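Local coordinates for protein putative hydrolase (Bacteroides ovatus, PDB 4HBS) that is of uncertain function but is probably a glycoside hydrolase-like enzyme, built as a five-bladed beta-propeller related to the beta-fructosidase clan, at residues K44-F49 with P397-V402; V359-A364 with L371-N376. One frame throughout, in Å; residues are numbered along the deposited sequence.

Contact 1 (K44-F49 with P397-V402); sequences KYNALF and PYFYRV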
ATOM      1  N   LYS A  44      13.652   2.318  12.959  1.00 47.28           N
ATOM      2  CA  LYS A  44      14.349   3.199  12.002  1.00 46.92           C
ATOM      3  C   LYS A  44      13.344   3.799  11.034  1.00 50.21           C
ATOM      4  O   LYS A  44      13.385   5.003  10.776  1.00 51.28           O
ATOM      5  CB  LYS A  44      15.413   2.401  11.216  1.00 49.37           C
ATOM      6  CG  LYS A  44      16.411   3.220  10.423  1.00 45.53           C
ATOM      7  CD  LYS A  44      17.361   2.296   9.647  1.00 43.74           C
ATOM      8  CE  LYS A  44      18.817   2.590   9.891  1.00 59.88           C
ATOM      9  NZ  LYS A  44      19.322   3.735   9.078  1.00 73.08           N
ATOM     10  N   TYR A  45      12.435   2.948  10.486  1.00 44.06           N
ATOM     11  CA  TYR A  45      11.418   3.395   9.531  1.00 41.02           C
ATOM     12  C   TYR A  45      10.325   4.133  10.253  1.00 44.67           C
ATOM     13  O   TYR A  45       9.927   5.178   9.780  1.00 45.37           O
ATOM     14  CB  TYR A  45      10.880   2.250   8.667  1.00 40.02           C
ATOM     15  CG  TYR A  45      11.739   2.076   7.439  1.00 41.20           C
ATOM     16  CD1 TYR A  45      13.041   1.600   7.542  1.00 43.21           C
ATOM     17  CD2 TYR A  45      11.326   2.562   6.204  1.00 42.03           C
ATOM     18  CE1 TYR A  45      13.884   1.547   6.435  1.00 43.78           C
ATOM     19  CE2 TYR A  45      12.169   2.541   5.096  1.00 44.11           C
ATOM     20  CZ  TYR A  45      13.460   2.056   5.218  1.00 50.20           C
ATOM     21  OH  TYR A  45      14.288   2.070   4.112  1.00 47.61           O
ATOM     22  N   ASN A  46       9.898   3.679  11.435  1.00 40.66           N
ATOM     23  CA  ASN A  46       8.910   4.433  12.216  1.00 39.61           C
ATOM     24  C   ASN A  46       9.420   5.870  12.457  1.00 45.14           C
ATOM     25  O   ASN A  46       8.627   6.801  12.389  1.00 44.69           O
ATOM     26  CB  ASN A  46       8.606   3.741  13.552  1.00 36.98           C
ATOM     27  CG  ASN A  46       7.809   2.472  13.405  1.00 54.55           C
ATOM     28  OD1 ASN A  46       7.510   2.028  12.298  1.00 53.33           O
ATOM     29  ND2 ASN A  46       7.442   1.846  14.513  1.00 42.51           N
ATOM     30  N   ALA A  47      10.757   6.050  12.660  1.00 42.67           N
ATOM     31  CA  ALA A  47      11.369   7.370  12.865  1.00 42.51           C
ATOM     32  C   ALA A  47      11.404   8.152  11.575  1.00 46.76           C
ATOM     33  O   ALA A  47      11.127   9.354  11.599  1.00 47.59           O
ATOM     34  CB  ALA A  47      12.774   7.232  13.421  1.00 44.09           C
ATOM     35  N   LEU A  48      11.712   7.491  10.439  1.00 42.45           N
ATOM     36  CA  LEU A  48      11.725   8.170   9.141  1.00 42.45           C
ATOM     37  C   LEU A  48      10.381   8.832   8.837  1.00 47.56           C
ATOM     38  O   LEU A  48      10.369   9.954   8.338  1.00 49.83           O
ATOM     39  CB  LEU A  48      12.078   7.206   7.997  1.00 42.25           C
ATOM     40  CG  LEU A  48      13.544   6.921   7.781  1.00 47.54           C
ATOM     41  CD1 LEU A  48      13.715   5.787   6.781  1.00 47.28           C
ATOM     42  CD2 LEU A  48      14.303   8.185   7.316  1.00 50.01           C
ATOM     43  N   PHE A  49       9.261   8.170   9.178  1.00 41.58           N
ATOM     44  CA  PHE A  49       7.924   8.698   8.942  1.00 39.67           C
ATOM     45  C   PHE A  49       7.328   9.382  10.207  1.00 43.40           C
ATOM     46  O   PHE A  49       6.111   9.516  10.315  1.00 42.22           O
ATOM     47  CB  PHE A  49       7.026   7.592   8.396  1.00 40.44           C
ATOM     48  CG  PHE A  49       7.496   7.148   7.023  1.00 41.66           C
ATOM     49  CD1 PHE A  49       8.547   6.244   6.886  1.00 44.03           C
ATOM     50  CD2 PHE A  49       6.917   7.663   5.873  1.00 42.91           C
ATOM     51  CE1 PHE A  49       8.992   5.848   5.624  1.00 44.91           C
ATOM     52  CE2 PHE A  49       7.374   7.275   4.613  1.00 45.99           C
ATOM     53  CZ  PHE A  49       8.405   6.361   4.497  1.00 44.17           C
ATOM     54  N   PRO A 397       2.055   5.450   8.905  1.00 40.63           N
ATOM     55  CA  PRO A 397       2.400   4.035   8.877  1.00 39.37           C
ATOM     56  C   PRO A 397       3.324   3.628   9.998  1.00 40.55           C
ATOM     57  O   PRO A 397       4.094   4.430  10.501  1.00 40.02           O
ATOM     58  CB  PRO A 397       3.070   3.857   7.515  1.00 41.58           C
ATOM     59  CG  PRO A 397       3.601   5.176   7.173  1.00 46.40           C
ATOM     60  CD  PRO A 397       2.768   6.200   7.850  1.00 41.93           C
ATOM     61  N   TYR A 398       3.213   2.383  10.398  1.00 36.27           N
ATOM     62  CA  TYR A 398       4.078   1.764  11.389  1.00 36.19           C
ATOM     63  C   TYR A 398       4.662   0.556  10.684  1.00 40.48           C
ATOM     64  O   TYR A 398       3.925  -0.121   9.968  1.00 39.65           O
ATOM     65  CB  TYR A 398       3.295   1.422  12.656  1.00 36.32           C
ATOM     66  CG  TYR A 398       3.034   2.647  13.499  1.00 36.91           C
ATOM     67  CD1 TYR A 398       4.066   3.266  14.203  1.00 38.89           C
ATOM     68  CD2 TYR A 398       1.765   3.215  13.570  1.00 37.00           C
ATOM     69  CE1 TYR A 398       3.831   4.385  15.002  1.00 37.85           C
ATOM     70  CE2 TYR A 398       1.521   4.344  14.359  1.00 37.87           C
ATOM     71  CZ  TYR A 398       2.555   4.908  15.092  1.00 45.37           C
ATOM     72  OH  TYR A 398       2.346   6.021  15.864  1.00 48.23           O
ATOM     73  N   PHE A 399       5.983   0.353  10.782  1.00 37.16           N
ATOM     74  CA  PHE A 399       6.680  -0.695  10.051  1.00 37.39           C
ATOM     75  C   PHE A 399       7.079  -1.897  10.927  1.00 41.48           C
ATOM     76  O   PHE A 399       7.392  -1.750  12.113  1.00 40.06           O
ATOM     77  CB  PHE A 399       7.915  -0.091   9.386  1.00 39.69           C
ATOM     78  CG  PHE A 399       7.546   0.967   8.378  1.00 40.70           C
ATOM     79  CD1 PHE A 399       7.272   2.272   8.783  1.00 42.49           C
ATOM     80  CD2 PHE A 399       7.384   0.648   7.038  1.00 42.67           C
ATOM     81  CE1 PHE A 399       6.935   3.251   7.857  1.00 42.34           C
ATOM     82  CE2 PHE A 399       7.017   1.628   6.113  1.00 44.80           C
ATOM     83  CZ  PHE A 399       6.805   2.923   6.532  1.00 42.30           C
ATOM     84  N   TYR A 400       7.050  -3.097  10.311  1.00 39.24           N
ATOM     85  CA  TYR A 400       7.422  -4.367  10.945  1.00 39.94           C
ATOM     86  C   TYR A 400       8.285  -5.193  10.009  1.00 43.70           C
ATOM     87  O   TYR A 400       8.153  -5.066   8.805  1.00 43.37           O
ATOM     88  CB  TYR A 400       6.166  -5.197  11.319  1.00 40.71           C
ATOM     89  CG  TYR A 400       5.194  -4.448  12.193  1.00 41.81           C
ATOM     90  CD1 TYR A 400       4.289  -3.545  11.645  1.00 42.88           C
ATOM     91  CD2 TYR A 400       5.206  -4.604  13.573  1.00 42.64           C
ATOM     92  CE1 TYR A 400       3.423  -2.815  12.448  1.00 43.58           C
ATOM     93  CE2 TYR A 400       4.361  -3.856  14.391  1.00 42.97           C
ATOM     94  CZ  TYR A 400       3.465  -2.969  13.823  1.00 50.32           C
ATOM     95  OH  TYR A 400       2.654  -2.215  14.634  1.00 53.21           O
ATOM     96  N   ARG A 401       9.136  -6.053  10.554  1.00 40.53           N
ATOM     97  CA  ARG A 401       9.946  -7.001   9.777  1.00 40.46           C
ATOM     98  C   ARG A 401       9.703  -8.388  10.358  1.00 44.92           C
ATOM     99  O   ARG A 401       9.694  -8.533  11.588  1.00 45.09           O
ATOM    100  CB  ARG A 401      11.431  -6.650   9.805  1.00 38.91           C
ATOM    101  CG  ARG A 401      11.725  -5.237   9.334  1.00 44.50           C
ATOM    102  CD  ARG A 401      12.920  -5.141   8.410  1.00 48.65           C
ATOM    103  NE  ARG A 401      13.057  -3.772   7.900  1.00 50.49           N
ATOM    104  CZ  ARG A 401      13.718  -3.411   6.799  1.00 65.11           C
ATOM    105  NH1 ARG A 401      14.341  -4.323   6.053  1.00 55.45           N
ATOM    106  NH2 ARG A 401      13.764  -2.135   6.434  1.00 49.94           N
ATOM    107  N   VAL A 402       9.421  -9.378   9.499  1.00 40.54           N
ATOM    108  CA  VAL A 402       9.179 -10.756   9.912  1.00 40.54           C
ATOM    109  C   VAL A 402      10.317 -11.586   9.368  1.00 47.93           C
ATOM    110  O   VAL A 402      10.477 -11.675   8.149  1.00 46.51           O
ATOM    111  CB  VAL A 402       7.804 -11.303   9.438  1.00 43.15           C
ATOM    112  CG1 VAL A 402       7.504 -12.657  10.071  1.00 43.23           C
ATOM    113  CG2 VAL A 402       6.679 -10.316   9.736  1.00 41.82           C
TER
HETATM  114  O   HOH W   1       6.311  -0.847  14.447  1.00 34.74           O
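Asn46, on the helix 43-48, and Phe399, on strand 399-403, make the polar link. Asn46 OD1 takes the backbone N-H of Phe399 at 2.7 Å from N, in the plane of the amide carbonyl and almost straight, with 175° at the hydrogen. The other half of the same amide works through water: ND2 donates to a water that in turn donates to Phe399 O, so both polar backbone atoms of Phe399 are tied to one asparagine. CG of Asn46 stands anti to its carbonyl carbon (chi1 -71°), which carries the amide across to the strand, with ND2 at the edge of the Tyr398 ring.

The aromatic contacts centre on Phe399. Tyr45 CB sits over one face of its ring, 3.9 Å from the centroid, in a CH-pi contact, and the Tyr45 ring turns its edge to the face of Phe399, centroids 5.6 Å apart. Phe49 lies obliquely against Phe399, its CD1 3.5 Å from Phe399 CE1. Were Phe399 an alanine, Tyr45 and Phe49 would probably lose their shared partner and a gap would open between helix and strand.

Farther along, Arg401 NH2 comes 3.7 Å from Tyr45 CE1, while Arg401 NE is salt-bridged to Asp42. Together Tyr45, Phe49 and Phe399 form an aromatic cluster that packs a short helix against a propeller blade.

Contact 2 (V359-A364 with L371-N376); sequences VNIHPA and LVISTN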
ATOM      1  N   VAL A 359      -2.459  -3.381   5.233  1.00 43.48           N
ATOM      2  CA  VAL A 359      -1.278  -4.116   5.666  1.00 43.51           C
ATOM      3  C   VAL A 359      -0.556  -4.459   4.379  1.00 47.60           C
ATOM      4  O   VAL A 359      -1.021  -5.320   3.628  1.00 48.21           O
ATOM      5  CB  VAL A 359      -1.623  -5.328   6.539  1.00 47.60           C
ATOM      6  CG1 VAL A 359      -0.359  -6.034   6.993  1.00 48.18           C
ATOM      7  CG2 VAL A 359      -2.437  -4.886   7.750  1.00 46.89           C
ATOM      8  N   ASN A 360       0.503  -3.674   4.072  1.00 42.94           N
ATOM      9  CA  ASN A 360       1.274  -3.746   2.836  1.00 42.35           C
ATOM     10  C   ASN A 360       2.604  -4.383   3.014  1.00 46.41           C
ATOM     11  O   ASN A 360       3.192  -4.295   4.076  1.00 46.35           O
ATOM     12  CB  ASN A 360       1.459  -2.345   2.252  1.00 41.61           C
ATOM     13  CG  ASN A 360       0.203  -1.813   1.603  1.00 58.30           C
ATOM     14  OD1 ASN A 360      -0.795  -2.528   1.420  1.00 54.98           O
ATOM     15  ND2 ASN A 360       0.230  -0.552   1.219  1.00 46.86           N
ATOM     16  N   ILE A 361       3.100  -4.976   1.922  1.00 43.51           N
ATOM     17  CA  ILE A 361       4.350  -5.729   1.833  1.00 44.04           C
ATOM     18  C   ILE A 361       5.332  -4.887   1.008  1.00 48.99           C
ATOM     19  O   ILE A 361       4.904  -4.235   0.054  1.00 50.16           O
ATOM     20  CB  ILE A 361       3.972  -7.122   1.220  1.00 47.78           C
ATOM     21  CG1 ILE A 361       3.756  -8.150   2.329  1.00 48.85           C
ATOM     22  CG2 ILE A 361       4.902  -7.631   0.125  1.00 47.96           C
ATOM     23  CD1 ILE A 361       5.024  -8.685   2.927  1.00 66.16           C
ATOM     24  N   HIS A 362       6.630  -4.835   1.411  1.00 44.63           N
ATOM     25  CA  HIS A 362       7.650  -3.981   0.756  1.00 43.23           C
ATOM     26  C   HIS A 362       8.940  -4.756   0.435  1.00 47.30           C
ATOM     27  O   HIS A 362       9.960  -4.588   1.105  1.00 47.11           O
ATOM     28  CB  HIS A 362       7.971  -2.755   1.641  1.00 42.74           C
ATOM     29  CG  HIS A 362       6.761  -1.967   2.014  1.00 44.59           C
ATOM     30  ND1 HIS A 362       6.053  -1.258   1.071  1.00 45.95           N
ATOM     31  CD2 HIS A 362       6.128  -1.866   3.202  1.00 45.50           C
ATOM     32  CE1 HIS A 362       5.042  -0.702   1.710  1.00 44.61           C
ATOM     33  NE2 HIS A 362       5.037  -1.048   2.999  1.00 44.72           N
ATOM     34  N   PRO A 363       8.924  -5.557  -0.650  1.00 44.34           N
ATOM     35  CA  PRO A 363      10.141  -6.287  -1.065  1.00 45.17           C
ATOM     36  C   PRO A 363      11.376  -5.410  -1.268  1.00 49.64           C
ATOM     37  O   PRO A 363      12.474  -5.866  -0.998  1.00 50.91           O
ATOM     38  CB  PRO A 363       9.734  -6.913  -2.397  1.00 47.49           C
ATOM     39  CG  PRO A 363       8.278  -7.016  -2.336  1.00 51.39           C
ATOM     40  CD  PRO A 363       7.810  -5.824  -1.574  1.00 45.86           C
ATOM     41  N   ALA A 364      11.198  -4.166  -1.755  1.00 45.92           N
ATOM     42  CA  ALA A 364      12.298  -3.221  -1.982  1.00 45.98           C
ATOM     43  C   ALA A 364      13.080  -2.882  -0.690  1.00 50.29           C
ATOM     44  O   ALA A 364      14.276  -2.592  -0.769  1.00 51.23           O
ATOM     45  CB  ALA A 364      11.753  -1.943  -2.586  1.00 46.00           C
ATOM     46  N   LEU A 371      10.201 -10.308   5.574  1.00 50.55           N
ATOM     47  CA  LEU A 371       9.059  -9.556   5.048  1.00 49.87           C
ATOM     48  C   LEU A 371       9.096  -8.194   5.656  1.00 53.75           C
ATOM     49  O   LEU A 371       9.345  -8.114   6.846  1.00 53.90           O
ATOM     50  CB  LEU A 371       7.720 -10.219   5.375  1.00 49.45           C
ATOM     51  CG  LEU A 371       7.519 -11.603   4.821  1.00 55.08           C
ATOM     52  CD1 LEU A 371       6.412 -12.310   5.557  1.00 55.50           C
ATOM     53  CD2 LEU A 371       7.227 -11.577   3.348  1.00 56.37           C
ATOM     54  N   VAL A 372       8.886  -7.122   4.868  1.00 49.76           N
ATOM     55  CA  VAL A 372       8.824  -5.762   5.411  1.00 48.44           C
ATOM     56  C   VAL A 372       7.381  -5.327   5.229  1.00 52.44           C
ATOM     57  O   VAL A 372       6.926  -5.181   4.100  1.00 53.40           O
ATOM     58  CB  VAL A 372       9.836  -4.793   4.784  1.00 51.86           C
ATOM     59  CG1 VAL A 372       9.854  -3.469   5.553  1.00 50.99           C
ATOM     60  CG2 VAL A 372      11.219  -5.418   4.757  1.00 52.68           C
ATOM     61  N   ILE A 373       6.642  -5.223   6.338  1.00 47.36           N
ATOM     62  CA  ILE A 373       5.215  -4.919   6.358  1.00 45.85           C
ATOM     63  C   ILE A 373       4.980  -3.536   6.962  1.00 49.60           C
ATOM     64  O   ILE A 373       5.733  -3.111   7.836  1.00 50.03           O
ATOM     65  CB  ILE A 373       4.486  -6.038   7.169  1.00 48.54           C
ATOM     66  CG1 ILE A 373       4.568  -7.390   6.422  1.00 49.06           C
ATOM     67  CG2 ILE A 373       3.030  -5.684   7.460  1.00 48.15           C
ATOM     68  CD1 ILE A 373       4.429  -8.568   7.276  1.00 49.67           C
ATOM     69  N   SER A 374       3.936  -2.843   6.506  1.00 44.52           N
ATOM     70  CA  SER A 374       3.572  -1.529   7.025  1.00 43.27           C
ATOM     71  C   SER A 374       2.072  -1.448   7.147  1.00 48.01           C
ATOM     72  O   SER A 374       1.369  -1.952   6.276  1.00 48.16           O
ATOM     73  CB  SER A 374       4.097  -0.413   6.121  1.00 45.27           C
ATOM     74  OG  SER A 374       3.274  -0.169   4.992  1.00 47.21           O
ATOM     75  N   THR A 375       1.576  -0.819   8.216  1.00 44.26           N
ATOM     76  CA  THR A 375       0.148  -0.644   8.441  1.00 43.02           C
ATOM     77  C   THR A 375      -0.265   0.781   8.166  1.00 47.66           C
ATOM     78  O   THR A 375       0.553   1.622   7.824  1.00 48.18           O
ATOM     79  CB  THR A 375      -0.182  -0.958   9.898  1.00 48.84           C
ATOM     80  OG1 THR A 375       0.466  -0.008  10.753  1.00 48.24           O
ATOM     81  CG2 THR A 375       0.169  -2.357  10.285  1.00 47.97           C
ATOM     82  N   ASN A 376      -1.558   1.020   8.262  1.00 43.56           N
ATOM     83  CA  ASN A 376      -2.206   2.319   8.279  1.00 42.22           C
ATOM     84  C   ASN A 376      -3.116   2.242   9.477  1.00 46.16           C
ATOM     85  O   ASN A 376      -3.673   1.168   9.700  1.00 44.57           O
ATOM     86  CB  ASN A 376      -3.008   2.603   6.999  1.00 38.88           C
ATOM     87  CG  ASN A 376      -2.264   2.857   5.709  1.00 55.68           C
ATOM     88  OD1 ASN A 376      -2.911   3.014   4.668  1.00 50.57           O
ATOM     89  ND2 ASN A 376      -0.926   2.942   5.698  1.00 44.81           N
TER
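A beta hairpin within one blade of the propeller brings 359-364 against 371-376, the two strands running antiparallel as neighbours at one end of a five-stranded sheet. Asn360 and Ser374 are a hydrogen-bonded pair: Asn360 N reaches Ser374 O and Ser374 N reaches Asn360 O, each at 2.9 Å. Ile361 and Ile373 follow as a non-hydrogen-bonded pair, and beyond them His362 N donates to Val372 O at 2.7 Å, with a bent 135° at the hydrogen, where segment 359-364 leaves its strand.

On the face carrying Ile361 and Ile373 the packing is aliphatic. Ile361 CD1 meets two side chains of the partner strand, 3.7 Å from Leu371 CD2 and 3.8 Å from Ile373 CG1. The other branch of Ile373, CG2, touches CG1 of Val359, two residues before Ile361 on the partner strand; that CG1 is anti to the backbone N of Val359 (chi1 -178°). Ile310 of strand 306-312 covers Ile361 and Leu371 from the neighbouring blade.

Asn360 and Ser374 turn to the reverse face, where the amide of Asn360 goes on to Val61 O. His362 is held at two ring nitrogens, ND1 bonded to Thr63 OG1, so the rotation of the imidazole is fixed from both ends. The second grip crosses the hairpin: NE2 lies 2.8 Å from Ser374 OG, with the hydroxyl near the ring plane at the imidazole edge.

Contacts 1 and 2 have centres about 9 Å apart and share one five-stranded antiparallel sheet, in which strands 399-403 and 371-377 lie side by side. Tyr400 N reaches Ile373 O at 2.8 Å, probably a hydrogen bond, so the two contacts meet directly. Along the chain contact 2 is nested inside the loop closed by contact 1: segment 44-49 comes first, the 359-364 and 371-376 hairpin much later, and 397-402 last. The sheet thus joins N-terminal strands 24-26 and 38-42 to C-terminal ones, the way a propeller commonly closes its ring, while contact 1 adds helix 43-48 to that same blade.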